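Side-chain contacts in CG5036 (Drosophila melanogaster, PDB 4IGU), which probably speeds GTP hydrolysis by G-protein alpha subunits through this RGS domain, and may also restrain their release of GDP: residues K24-D27 with K28-S32; C58-L61 with K62-N65; L69-E72 with K73-I77; E98-N101 with R102-E106; T111-E114 with A115-Q118. One frame throughout, in Å; residues are numbered along the deposited sequence. Where two conformers were deposited one is given.

Contact 1. Residues K24-D27 with K28-S32; sequences KSFD and KLMKS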
loop_
_atom_site.group_PDB
_atom_site.type_symbol
_atom_site.label_atom_id
_atom_site.label_comp_id
_atom_site.label_asym_id
_atom_site.label_seq_id
_atom_site.Cartn_x
_atom_site.Cartn_y
_atom_site.Cartn_z
ATOM N N LYS A 24 -16.318 3.525 4.472
ATOM C CA LYS A 24 -17.001 4.454 3.563
ATOM C C LYS A 24 -16.267 4.593 2.229
ATOM O O LYS A 24 -16.890 4.735 1.173
ATOM C CB LYS A 24 -17.141 5.836 4.211
ATOM C CG LYS A 24 -17.882 5.844 5.549
ATOM C CD LYS A 24 -17.854 7.233 6.193
ATOM C CE LYS A 24 -18.681 7.261 7.469
ATOM N NZ LYS A 24 -20.059 6.745 7.226
ATOM N N SER A 25 -14.938 4.581 2.282
ATOM C CA SER A 25 -14.137 4.624 1.064
ATOM C C SER A 25 -12.715 4.154 1.346
ATOM O O SER A 25 -12.224 4.312 2.457
ATOM C CB SER A 25 -14.102 6.036 0.483
ATOM O OG SER A 25 -13.303 6.895 1.282
ATOM N N PHE A 26 -12.075 3.580 0.327
ATOM C CA PHE A 26 -10.689 3.141 0.396
ATOM C C PHE A 26 -9.788 4.324 0.744
ATOM O O PHE A 26 -8.832 4.192 1.513
ATOM C CB PHE A 26 -10.298 2.518 -0.951
ATOM C CG PHE A 26 -8.950 1.852 -0.952
ATOM C CD1 PHE A 26 -8.588 0.971 0.059
ATOM C CD2 PHE A 26 -8.047 2.094 -1.985
ATOM C CE1 PHE A 26 -7.343 0.353 0.046
ATOM C CE2 PHE A 26 -6.803 1.490 -2.005
ATOM C CZ PHE A 26 -6.446 0.613 -0.992
ATOM N N ASP A 27 -10.118 5.489 0.191
ATOM C CA ASP A 27 -9.368 6.711 0.443
ATOM C C ASP A 27 -9.256 6.982 1.943
ATOM O O ASP A 27 -8.172 7.283 2.452
ATOM C CB ASP A 27 -10.058 7.890 -0.251
ATOM C CG ASP A 27 -9.212 9.143 -0.249
ATOM O OD1 ASP A 27 -8.174 9.153 -0.938
ATOM O OD2 ASP A 27 -9.594 10.120 0.425
ATOM N N LYS A 28 -10.386 6.862 2.637
ATOM C CA LYS A 28 -10.456 7.058 4.083
ATOM C C LYS A 28 -9.523 6.098 4.793
ATOM O O LYS A 28 -8.793 6.483 5.714
ATOM C CB LYS A 28 -11.875 6.793 4.576
ATOM C CG LYS A 28 -12.851 7.912 4.316
ATOM C CD LYS A 28 -12.599 9.070 5.255
ATOM C CE LYS A 28 -13.638 10.161 5.056
ATOM N NZ LYS A 28 -13.701 10.598 3.635
ATOM N N LEU A 29 -9.563 4.842 4.358
ATOM C CA LEU A 29 -8.707 3.806 4.922
ATOM C C LEU A 29 -7.249 4.194 4.700
ATOM O O LEU A 29 -6.464 4.269 5.646
ATOM C CB LEU A 29 -9.033 2.442 4.292
ATOM C CG LEU A 29 -8.212 1.223 4.713
ATOM C CD1 LEU A 29 -8.294 1.052 6.206
ATOM C CD2 LEU A 29 -8.707 -0.032 4.030
ATOM N N MET A 30 -6.900 4.493 3.452
ATOM C CA MET A 30 -5.505 4.760 3.094
ATOM C C MET A 30 -4.927 6.059 3.674
ATOM O O MET A 30 -3.706 6.206 3.770
ATOM C CB MET A 30 -5.332 4.721 1.572
ATOM C CG MET A 30 -5.550 3.342 0.976
ATOM S SD MET A 30 -4.332 2.135 1.571
ATOM C CE MET A 30 -2.932 2.564 0.515
ATOM N N LYS A 31 -5.792 6.992 4.068
ATOM C CA LYS A 31 -5.330 8.239 4.672
ATOM C C LYS A 31 -5.131 8.136 6.186
ATOM O O LYS A 31 -4.605 9.053 6.818
ATOM C CB LYS A 31 -6.291 9.383 4.352
ATOM C CG LYS A 31 -6.060 9.985 2.968
ATOM C CD LYS A 31 -7.157 10.975 2.611
ATOM C CE LYS A 31 -6.889 11.639 1.257
ATOM N NZ LYS A 31 -8.088 12.403 0.805
ATOM N N SER A 32 -5.532 7.012 6.765
ATOM C CA SER A 32 -5.448 6.832 8.214
ATOM C C SER A 32 -4.167 6.091 8.607
ATOM O O SER A 32 -3.813 5.069 8.001
ATOM C CB SER A 32 -6.689 6.076 8.705
ATOM O OG SER A 32 -6.589 5.724 10.074
#

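Contact 2. Residues C58-L61 with K62-N65; sequences CEDL and KKEN. With NA (sodium ion), chain F.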
loop_
_atom_site.group_PDB
_atom_site.type_symbol
_atom_site.label_atom_id
_atom_site.label_comp_id
_atom_site.label_asym_id
_atom_site.label_seq_id
_atom_site.Cartn_x
_atom_site.Cartn_y
_atom_site.Cartn_z
ATOM N N CYS A 58 6.784 3.963 -2.331
ATOM C CA CYS A 58 6.637 4.987 -3.364
ATOM C C CYS A 58 6.230 6.353 -2.803
ATOM O O CYS A 58 6.734 7.377 -3.255
ATOM C CB CYS A 58 5.645 4.546 -4.433
ATOM S SG CYS A 58 6.226 3.125 -5.420
ATOM N N GLU A 59 5.315 6.387 -1.837
ATOM C CA GLU A 59 4.941 7.671 -1.227
ATOM C C GLU A 59 6.125 8.297 -0.501
ATOM O O GLU A 59 6.332 9.509 -0.538
ATOM C CB GLU A 59 3.770 7.497 -0.255
ATOM C CG GLU A 59 2.456 7.128 -0.928
ATOM C CD GLU A 59 1.896 8.286 -1.732
ATOM O OE1 GLU A 59 1.361 9.219 -1.097
ATOM O OE2 GLU A 59 2.013 8.274 -2.987
ATOM N N ASP A 60 6.909 7.466 0.168
ATOM C CA ASP A 60 8.070 7.965 0.885
ATOM C C ASP A 60 9.116 8.511 -0.092
ATOM O O ASP A 60 9.741 9.547 0.165
ATOM C CB ASP A 60 8.658 6.847 1.737
ATOM C CG ASP A 60 9.901 7.272 2.456
ATOM O OD1 ASP A 60 9.766 7.913 3.521
ATOM O OD2 ASP A 60 11.009 6.972 1.953
ATOM N N LEU A 61 9.297 7.818 -1.220
ATOM C CA LEU A 61 10.264 8.244 -2.225
ATOM C C LEU A 61 9.936 9.652 -2.712
ATOM O O LEU A 61 10.841 10.449 -2.997
ATOM C CB LEU A 61 10.288 7.274 -3.411
ATOM C CG LEU A 61 11.224 7.647 -4.570
ATOM C CD1 LEU A 61 12.699 7.513 -4.162
ATOM C CD2 LEU A 61 10.928 6.827 -5.847
ATOM N N LYS A 62 8.646 9.977 -2.768
ATOM C CA LYS A 62 8.228 11.267 -3.319
ATOM C C LYS A 62 8.694 12.446 -2.477
ATOM O O LYS A 62 8.773 13.583 -2.962
ATOM C CB LYS A 62 6.712 11.299 -3.561
ATOM C CG LYS A 62 6.283 10.402 -4.736
ATOM C CD LYS A 62 4.776 10.328 -4.918
ATOM C CE LYS A 62 4.406 9.420 -6.096
ATOM N NZ LYS A 62 4.844 10.000 -7.411
ATOM N N LYS A 63 9.030 12.166 -1.222
ATOM C CA LYS A 63 9.474 13.203 -0.314
ATOM C C LYS A 63 10.914 13.597 -0.592
ATOM O O LYS A 63 11.324 14.706 -0.254
ATOM C CB LYS A 63 9.311 12.750 1.136
ATOM C CG LYS A 63 7.856 12.503 1.526
ATOM C CD LYS A 63 7.750 11.689 2.802
ATOM C CE LYS A 63 8.425 12.389 3.965
ATOM N NZ LYS A 63 8.294 11.597 5.240
ATOM N N GLU A 64 11.666 12.706 -1.243
ATOM C CA GLU A 64 13.092 12.952 -1.488
ATOM C C GLU A 64 13.375 14.020 -2.566
ATOM O O GLU A 64 12.926 13.905 -3.697
ATOM C CB GLU A 64 13.798 11.642 -1.844
ATOM C CG GLU A 64 15.299 11.782 -1.959
ATOM C CD GLU A 64 15.908 12.397 -0.712
ATOM O OE1 GLU A 64 15.803 11.758 0.354
ATOM O OE2 GLU A 64 16.488 13.514 -0.799
ATOM N N ASN A 65 14.158 15.039 -2.221
ATOM C CA ASN A 65 14.491 16.095 -3.178
ATOM C C ASN A 65 15.837 15.922 -3.894
ATOM O O ASN A 65 16.032 16.454 -4.981
ATOM C CB ASN A 65 14.500 17.456 -2.471
ATOM C CG ASN A 65 13.154 17.847 -1.937
ATOM O OD1 ASN A 65 12.116 17.397 -2.435
ATOM N ND2 ASN A 65 13.151 18.716 -0.920
HETATM NA NA NA F . 13.123 14.924 -6.356
HETATM O O HOH W 1 14.758 16.464 -7.156
HETATM O O HOH W 2 13.277 13.729 -8.868
#

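Contact 3. Residues L69-E72 with K73-I77; sequences LVEE and KARLI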
loop_
_atom_site.group_PDB
_atom_site.type_symbol
_atom_site.label_atom_id
_atom_site.label_comp_id
_atom_site.label_asym_id
_atom_site.label_seq_id
_atom_site.Cartn_x
_atom_site.Cartn_y
_atom_site.Cartn_z
ATOM N N LEU A 69 19.857 10.648 -3.850
ATOM C CA LEU A 69 19.131 9.823 -2.882
ATOM C C LEU A 69 17.857 9.269 -3.516
ATOM O O LEU A 69 17.405 8.175 -3.174
ATOM C CB LEU A 69 18.791 10.652 -1.636
ATOM C CG LEU A 69 20.021 11.163 -0.893
ATOM C CD1 LEU A 69 19.636 11.759 0.437
ATOM C CD2 LEU A 69 21.036 10.011 -0.710
ATOM N N VAL A 70 17.267 10.027 -4.435
ATOM C CA VAL A 70 16.176 9.472 -5.224
ATOM C C VAL A 70 16.647 8.170 -5.863
ATOM O O VAL A 70 15.968 7.140 -5.781
ATOM C CB VAL A 70 15.706 10.431 -6.330
ATOM C CG1 VAL A 70 14.642 9.751 -7.169
ATOM C CG2 VAL A 70 15.141 11.729 -5.730
ATOM N N GLU A 71 17.832 8.200 -6.461
ATOM C CA GLU A 71 18.350 7.016 -7.149
ATOM C C GLU A 71 18.639 5.884 -6.166
ATOM O O GLU A 71 18.282 4.733 -6.413
ATOM C CB GLU A 71 19.613 7.350 -7.940
ATOM C CG GLU A 71 20.314 6.104 -8.436
ATOM C CD GLU A 71 21.274 6.372 -9.572
ATOM O OE1 GLU A 71 22.177 7.210 -9.389
ATOM O OE2 GLU A 71 21.133 5.724 -10.638
ATOM N N GLU A 72 19.275 6.225 -5.046
ATOM C CA GLU A 72 19.641 5.238 -4.022
ATOM C C GLU A 72 18.399 4.521 -3.472
ATOM O O GLU A 72 18.387 3.293 -3.306
ATOM C CB GLU A 72 20.363 5.958 -2.875
ATOM C CG GLU A 72 21.043 5.059 -1.858
ATOM C CD GLU A 72 22.373 4.506 -2.355
ATOM O OE1 GLU A 72 23.042 5.159 -3.188
ATOM O OE2 GLU A 72 22.742 3.409 -1.905
ATOM N N LYS A 73 17.362 5.296 -3.168
ATOM C CA LYS A 73 16.124 4.732 -2.629
ATOM C C LYS A 73 15.337 3.986 -3.704
ATOM O O LYS A 73 14.713 2.957 -3.425
ATOM C CB LYS A 73 15.253 5.829 -2.006
ATOM C CG LYS A 73 15.839 6.428 -0.730
ATOM C CD LYS A 73 15.161 7.764 -0.343
ATOM C CE LYS A 73 15.743 8.279 0.999
ATOM N NZ LYS A 73 15.128 9.570 1.470
ATOM N N ALA A 74 15.339 4.522 -4.922
ATOM C CA ALA A 74 14.619 3.874 -6.019
ATOM C C ALA A 74 15.192 2.496 -6.337
ATOM O O ALA A 74 14.433 1.553 -6.577
ATOM C CB ALA A 74 14.600 4.746 -7.268
ATOM N N ARG A 75 16.521 2.382 -6.374
ATOM C CA ARG A 75 17.158 1.086 -6.642
ATOM C C ARG A 75 16.693 0.046 -5.641
ATOM O O ARG A 75 16.469 -1.104 -6.003
ATOM C CB ARG A 75 18.694 1.163 -6.588
ATOM C CG ARG A 75 19.348 1.959 -7.712
ATOM C CD ARG A 75 20.800 1.513 -7.919
ATOM N NE ARG A 75 21.554 1.465 -6.667
ATOM C CZ ARG A 75 22.361 2.438 -6.252
ATOM N NH1 ARG A 75 23.013 2.323 -5.103
ATOM N NH2 ARG A 75 22.519 3.532 -6.989
ATOM N N LEU A 76 16.554 0.448 -4.377
ATOM C CA LEU A 76 16.137 -0.477 -3.320
ATOM C C LEU A 76 14.678 -0.905 -3.464
ATOM O O LEU A 76 14.353 -2.081 -3.321
ATOM C CB LEU A 76 16.385 0.131 -1.935
ATOM C CG LEU A 76 17.733 -0.241 -1.343
ATOM C CD1 LEU A 76 18.017 0.583 -0.111
ATOM C CD2 LEU A 76 17.748 -1.727 -1.011
ATOM N N ILE A 77 13.809 0.058 -3.741
ATOM C CA ILE A 77 12.420 -0.228 -4.057
ATOM C C ILE A 77 12.328 -1.229 -5.210
ATOM O O ILE A 77 11.568 -2.205 -5.133
ATOM C CB ILE A 77 11.664 1.065 -4.430
ATOM C CG1 ILE A 77 11.533 1.973 -3.200
ATOM C CG2 ILE A 77 10.285 0.736 -4.978
ATOM C CD1 ILE A 77 11.123 3.413 -3.538
#

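Contact 4. Residues E98-N101 with R102-E106; sequences EIVN and RNMIE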
loop_
_atom_site.group_PDB
_atom_site.type_symbol
_atom_site.label_atom_id
_atom_site.label_comp_id
_atom_site.label_asym_id
_atom_site.label_seq_id
_atom_site.Cartn_x
_atom_site.Cartn_y
_atom_site.Cartn_z
ATOM N N GLU A 98 8.300 -2.341 -18.308
ATOM C CA GLU A 98 9.212 -1.745 -19.275
ATOM C C GLU A 98 9.365 -0.252 -19.046
ATOM O O GLU A 98 10.461 0.291 -19.205
ATOM C CB GLU A 98 8.728 -2.012 -20.703
ATOM C CG GLU A 98 8.898 -3.449 -21.146
ATOM C CD GLU A 98 10.348 -3.920 -21.025
ATOM O OE1 GLU A 98 11.267 -3.108 -21.291
ATOM O OE2 GLU A 98 10.567 -5.097 -20.659
ATOM N N ILE A 99 8.266 0.411 -18.678
ATOM C CA ILE A 99 8.305 1.836 -18.363
ATOM C C ILE A 99 9.180 2.104 -17.143
ATOM O O ILE A 99 10.033 2.994 -17.176
ATOM C CB ILE A 99 6.892 2.424 -18.124
ATOM C CG1 ILE A 99 6.087 2.423 -19.425
ATOM C CG2 ILE A 99 6.996 3.848 -17.588
ATOM C CD1 ILE A 99 4.615 2.819 -19.267
ATOM N N VAL A 100 8.963 1.339 -16.072
ATOM C CA VAL A 100 9.759 1.465 -14.851
ATOM C C VAL A 100 11.253 1.194 -15.116
ATOM O O VAL A 100 12.116 1.956 -14.660
ATOM C CB VAL A 100 9.218 0.546 -13.733
ATOM C CG1 VAL A 100 10.152 0.539 -12.525
ATOM C CG2 VAL A 100 7.825 0.999 -13.324
ATOM N N ASN A 101 11.556 0.138 -15.868
ATOM C CA ASN A 101 12.947 -0.163 -16.237
ATOM C C ASN A 101 13.614 1.015 -16.910
ATOM O O ASN A 101 14.741 1.391 -16.577
ATOM C CB ASN A 101 13.031 -1.378 -17.175
ATOM C CG ASN A 101 12.713 -2.675 -16.478
ATOM O OD1 ASN A 101 12.537 -2.710 -15.262
ATOM N ND2 ASN A 101 12.642 -3.764 -17.246
ATOM N N ARG A 102 12.925 1.602 -17.881
ATOM C CA ARG A 102 13.502 2.742 -18.573
ATOM C C ARG A 102 13.653 3.920 -17.615
ATOM O O ARG A 102 14.646 4.646 -17.692
ATOM C CB ARG A 102 12.671 3.115 -19.821
ATOM C CG ARG A 102 12.666 2.005 -20.896
ATOM C CD ARG A 102 12.054 2.448 -22.239
ATOM N NE ARG A 102 10.587 2.488 -22.223
ATOM C CZ ARG A 102 9.799 1.475 -22.586
ATOM N NH1 ARG A 102 8.474 1.606 -22.544
ATOM N NH2 ARG A 102 10.334 0.328 -22.992
ATOM N N ASN A 103 12.677 4.116 -16.717
ATOM C CA ASN A 103 12.735 5.241 -15.759
ATOM C C ASN A 103 13.852 5.090 -14.743
ATOM O O ASN A 103 14.200 6.046 -14.055
ATOM C CB ASN A 103 11.418 5.410 -14.989
ATOM C CG ASN A 103 10.287 5.952 -15.849
ATOM O OD1 ASN A 103 10.511 6.400 -16.964
ATOM N ND2 ASN A 103 9.068 5.935 -15.314
ATOM N N MET A 104 14.389 3.880 -14.617
ATOM C CA MET A 104 15.400 3.609 -13.603
ATOM C C MET A 104 16.789 3.993 -14.055
ATOM O O MET A 104 17.744 3.916 -13.270
ATOM C CB MET A 104 15.369 2.136 -13.172
ATOM C CG MET A 104 14.281 1.842 -12.133
ATOM S SD MET A 104 14.499 2.754 -10.577
ATOM C CE MET A 104 16.098 2.182 -10.004
ATOM N N ILE A 105 16.923 4.407 -15.315
ATOM C CA ILE A 105 18.233 4.834 -15.794
ATOM C C ILE A 105 18.629 6.140 -15.114
ATOM O O ILE A 105 19.789 6.331 -14.739
ATOM C CB ILE A 105 18.288 4.978 -17.343
ATOM C CG1 ILE A 105 17.951 3.646 -18.018
ATOM C CG2 ILE A 105 19.673 5.421 -17.800
ATOM C CD1 ILE A 105 18.879 2.517 -17.619
ATOM N N GLU A 106 17.668 7.051 -14.983
ATOM C CA GLU A 106 17.885 8.280 -14.227
ATOM C C GLU A 106 16.665 8.483 -13.346
ATOM O O GLU A 106 15.743 9.204 -13.714
ATOM C CB GLU A 106 18.073 9.476 -15.168
ATOM C CG GLU A 106 18.704 10.704 -14.503
ATOM C CD GLU A 106 19.131 11.761 -15.514
ATOM O OE1 GLU A 106 19.240 12.944 -15.124
ATOM O OE2 GLU A 106 19.358 11.405 -16.693
#

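Contact 5. Residues T111-E114 with A115-Q118; sequences TFDE and AQIQ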
loop_
_atom_site.group_PDB
_atom_site.type_symbol
_atom_site.label_atom_id
_atom_site.label_comp_id
_atom_site.label_asym_id
_atom_site.label_seq_id
_atom_site.Cartn_x
_atom_site.Cartn_y
_atom_site.Cartn_z
ATOM N N THR A 111 9.343 7.907 -10.961
ATOM C CA THR A 111 9.766 6.676 -11.645
ATOM C C THR A 111 8.736 5.547 -11.565
ATOM O O THR A 111 8.460 4.861 -12.564
ATOM C CB THR A 111 11.143 6.206 -11.103
ATOM O OG1 THR A 111 12.159 7.067 -11.639
ATOM C CG2 THR A 111 11.451 4.772 -11.502
ATOM N N PHE A 112 8.140 5.363 -10.388
ATOM C CA PHE A 112 7.211 4.240 -10.203
ATOM C C PHE A 112 5.728 4.583 -10.338
ATOM O O PHE A 112 4.875 3.736 -10.035
ATOM C CB PHE A 112 7.437 3.599 -8.830
ATOM C CG PHE A 112 8.852 3.146 -8.604
ATOM C CD1 PHE A 112 9.289 1.938 -9.117
ATOM C CD2 PHE A 112 9.748 3.936 -7.899
ATOM C CE1 PHE A 112 10.600 1.511 -8.916
ATOM C CE2 PHE A 112 11.066 3.515 -7.698
ATOM C CZ PHE A 112 11.486 2.312 -8.207
ATOM N N ASP A 113 5.403 5.797 -10.772
ATOM C CA ASP A 113 3.995 6.198 -10.822
ATOM C C ASP A 113 3.045 5.174 -11.459
ATOM O O ASP A 113 2.016 4.842 -10.875
ATOM C CB ASP A 113 3.836 7.572 -11.466
ATOM C CG ASP A 113 4.191 8.680 -10.516
ATOM O OD1 ASP A 113 4.741 8.348 -9.448
ATOM O OD2 ASP A 113 3.932 9.864 -10.829
ATOM N N GLU A 114 3.397 4.662 -12.633
ATOM C CA GLU A 114 2.541 3.695 -13.317
ATOM C C GLU A 114 2.338 2.421 -12.499
ATOM O O GLU A 114 1.234 1.871 -12.459
ATOM C CB GLU A 114 3.116 3.356 -14.702
ATOM C CG GLU A 114 3.171 4.540 -15.644
ATOM C CD GLU A 114 2.203 4.420 -16.814
ATOM O OE1 GLU A 114 2.537 4.943 -17.901
ATOM O OE2 GLU A 114 1.116 3.817 -16.647
ATOM N N ALA A 115 3.395 1.946 -11.845
ATOM C CA ALA A 115 3.273 0.733 -11.048
ATOM C C ALA A 115 2.507 1.035 -9.769
ATOM O O ALA A 115 1.665 0.238 -9.335
ATOM C CB ALA A 115 4.654 0.128 -10.736
ATOM N N GLN A 116 2.789 2.180 -9.155
ATOM C CA GLN A 116 2.122 2.519 -7.894
ATOM C C GLN A 116 0.606 2.592 -8.087
ATOM O O GLN A 116 -0.157 2.071 -7.269
ATOM C CB GLN A 116 2.663 3.833 -7.317
ATOM C CG GLN A 116 2.021 4.228 -5.978
ATOM C CD GLN A 116 2.458 5.601 -5.488
ATOM O OE1 GLN A 116 2.880 6.451 -6.276
ATOM N NE2 GLN A 116 2.345 5.828 -4.185
ATOM N N ILE A 117 0.172 3.197 -9.191
ATOM C CA ILE A 117 -1.258 3.296 -9.498
ATOM C C ILE A 117 -1.885 1.920 -9.719
ATOM O O ILE A 117 -2.974 1.622 -9.217
ATOM C CB ILE A 117 -1.503 4.153 -10.748
ATOM C CG1 ILE A 117 -1.028 5.583 -10.520
ATOM C CG2 ILE A 117 -2.977 4.147 -11.126
ATOM C CD1 ILE A 117 -0.984 6.411 -11.804
ATOM N N GLN A 118 -1.201 1.087 -10.489
ATOM C CA GLN A 118 -1.670 -0.267 -10.756
ATOM C C GLN A 118 -1.836 -1.051 -9.448
ATOM O O GLN A 118 -2.831 -1.761 -9.241
ATOM C CB GLN A 118 -0.664 -0.951 -11.685
ATOM C CG GLN A 118 -1.102 -2.272 -12.276
ATOM C CD GLN A 118 -0.439 -2.547 -13.623
ATOM O OE1 GLN A 118 0.517 -3.328 -13.724
ATOM N NE2 GLN A 118 -0.951 -1.907 -14.669
HETATM O O HOH W 3 5.149 6.499 -7.645
HETATM O O HOH W 4 1.283 7.321 -8.672
#

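Contact 1. Residues K24-D27 with K28-S32
M30 lies over one face of the F26 ring, one turn away in the short helix 26-30. M30 CG stands 3.6 Å from the centroid of the F26 ring and only 16° off the ring normal, which identifies a CH-pi contact. The sulfur of the same side chain reaches the ring more obliquely: M30 SD is 4.3 Å from the F26 centroid, a Met-aromatic contact. Two bends, at chi2 and chi3, fold the methionine so that it runs beside the phenylalanine and points the same way. L29 adds a looser apolar touch near the plane of the ring, CD2 lying 4.1 Å from F26 CD1.

D27 and K31, one turn apart, form a salt bridge: D27 OD2 takes K31 NZ at 2.8 Å on its syn lone pair, and the extended lysine chain brings the ammonium to the carboxylate across the turn.

A cap and the backbone supply the rest. S25 is the N-cap, and its OG accepts from K28 N at 3.2 Å with an N-H...O angle of 158°. M30 N is bonded to F26 O at 2.8 Å.

Beyond the segment, F26 stacks on H124 and also meets Y120 and Y128 of helix 113-132, while L29 packs on Y128 and F131, so the apolar face of this short helix rests on that long one.

Contact 2. Residues C58-L61 with K62-N65
The C-terminal end of helix 50-61 leads here into a type I beta turn, L61 to E64, beside a bound sodium ion. C58 O receives K62 N at 3.3 Å, the last four-residue step, and E59 O lies near enough to the same N-H for a weak second bond. The spacing then shortens to three residues: K63 N bonds to D60 O at 3.0 Å and E64 N to L61 O at 3.0 Å. In both of these bonds the donor sits more than 50° out of the carbonyl plane, the tight geometry of a closing turn.

K62 runs straight past C58 O (CG at 3.4 Å) as far as CE, its CD passing 3.9 Å from E59 OE2, and bends at chi4 (-67°); its NZ pairs with D113, while E59 turns to Q116. D60 OD1 and K63 NZ are 4.3 Å apart, beyond a salt bridge, so any attraction is probably weak. E64 carries its carboxylate away to K73.

The sodium ion is coordinated by E64 O at 2.9 Å and by two waters. Water 1 also donates to N65 O. Tightening into three-residue bonds and a type I turn is a common way to end a helix, and here it connects helices 50-61 and 67-81 of the all-helical RGS fold.

Contact 3. Residues L69-E72 with K73-I77
E72 and R75 face each other on the outer side of helix 67-81, one of the helices of the RGS four-helix bundle. The ionic part of the contact comes first. In the conformer given, R75 NH1 forms a salt bridge with E72 and stands equally far, 3.4 Å, from E72 OE1 and OE2, so it faces the carboxylate as a whole. The carboxylate and guanidinium planes stand 79° apart, so the two groups do not form the coplanar, paired arrangement in which two N-H bonds meet two oxygens. Because R75 was modelled in two conformers, this pairing is best taken as one of its states. E71 contributes mainly its aliphatic part: its CG is 3.7 Å from R75 NH2, whereas its own OE1 stays 4.4 Å away from that nitrogen. R75 gets there by turning back at chi3 (-49°), which lays its head over the preceding turn, with E72 CA over one face of the guanidinium. K73, extended beyond CG, forms a separate salt bridge through NZ with E64.

Regular helix bonds make up the second group: K73 N to L69 O, A74 N to V70 O, and R75 N to E71 O, the last at 2.9 Å with an N-H...O angle of 165°.

The third group is apolar packing. A74 lies on F112, and I77 touches F54, A57 and L61 of helix 50-61; the side chain of V70 is about 4 Å from the sodium ion. Within the helix, A74 CB sits 3.1 Å from V70 O, the carbonyl that also accepts A74 N.

Contact 4. Residues E98-N101 with R102-E106
The guanidinium of R102 lies flat over the backbone of E98 and I99: E98 O is 3.6 Å above its plane and over its centre, and I99 N sits toward the rim of that same face. This happens near the C-terminal end of helix 94-103, part of the RGS four-helix bundle. A bend at chi3 (-77°) folds the arginine back along the helix, bringing NH2 to 3.6 Å from E98 CB and NH1 to 4.0 Å from I99 CG1. The carboxylate of E98 adds only a long salt bridge, OE1 to R102 NH2 at 3.9 Å; because OE1 stands clear of the guanidinium plane it receives no hydrogen bond, and the pairing is purely electrostatic.

The amide of N103 runs beside I99 in the same direction, with ND2 3.7 Å from I99 CG2; that nitrogen donates to T111 O. N101 OD1 in turn bonds to Y78 OH on helix 67-81.

On the inward side, V100 CG1 and M104 CG come within 4.3 Å, and both side chains pack on Y78 and F112. Between the backbones, M104 N bonds to N101 O at 3.2 Å, approaching 70° out of the carbonyl plane.

Contact 5. Residues T111-E114 with A115-Q118
The first turn of helix 113-132 is regular: Q116 N bonds to F112 O at 2.7 Å (N-H...O angle 168°), I117 N to D113 O at 3.0 Å, and Q118 N to E114 O at 3.2 Å. F112 holds the N-cap position but has no side-chain acceptor to offer; it contributes its carbonyl to the turn and sends its ring elsewhere.

The side chains of D113 and Q116 lie alongside one another, pointing the same way, with carboxylate and amide planes 42° apart. With CG anti to the backbone N (chi1 -179°) and the chain extended beyond it, Q116 carries OE1 out beside D113 OD1. Water 3 bridges the two oxygens, donating to D113 OD1 at 2.6 Å and to Q116 OE1 at 2.7 Å; D113 OD1 also takes a salt bridge from K62. Water 4 donates to the same Q116 OE1 at 3.0 Å, with a weak second bond to D113 O. Q116 NE2 is left to E59, and D113 OD2 is taken by H110, which fixes both flat groups from their other ends. I117 lies along the outside, with CG1 3.2 Å from D113 O.

F112 reaches C58, A74, I77 and V100, so its ring touches all three other helices of the bundle; A115 turns to V96. An aromatic plugged among helices 50-61, 67-81 and 94-103 just where helix 113-132 starts belongs to the core of the RGS four-helix bundle.

In the fold
The contacts follow one another along the chain, all within the RGS domain. Contacts 2, 3, 4 and 5 lie on or at the ends of four successive helices, 50-61, 67-81, 94-103 and 113-132, which make up the bundle half of the fold; the touching pairs have centres about 10 to 15 Å apart. Contact 5 touches the other three, and contact 3 touches contacts 2 and 4. Contact 1 stands apart, about 30 Å from contact 4 between centres and across the chain's centre, yet rests on the far part of helix 113-132. That long helix therefore joins both halves of a domain whose Gα-binding surface probably lies, as in relatives, largely on loops at one end of the bundle.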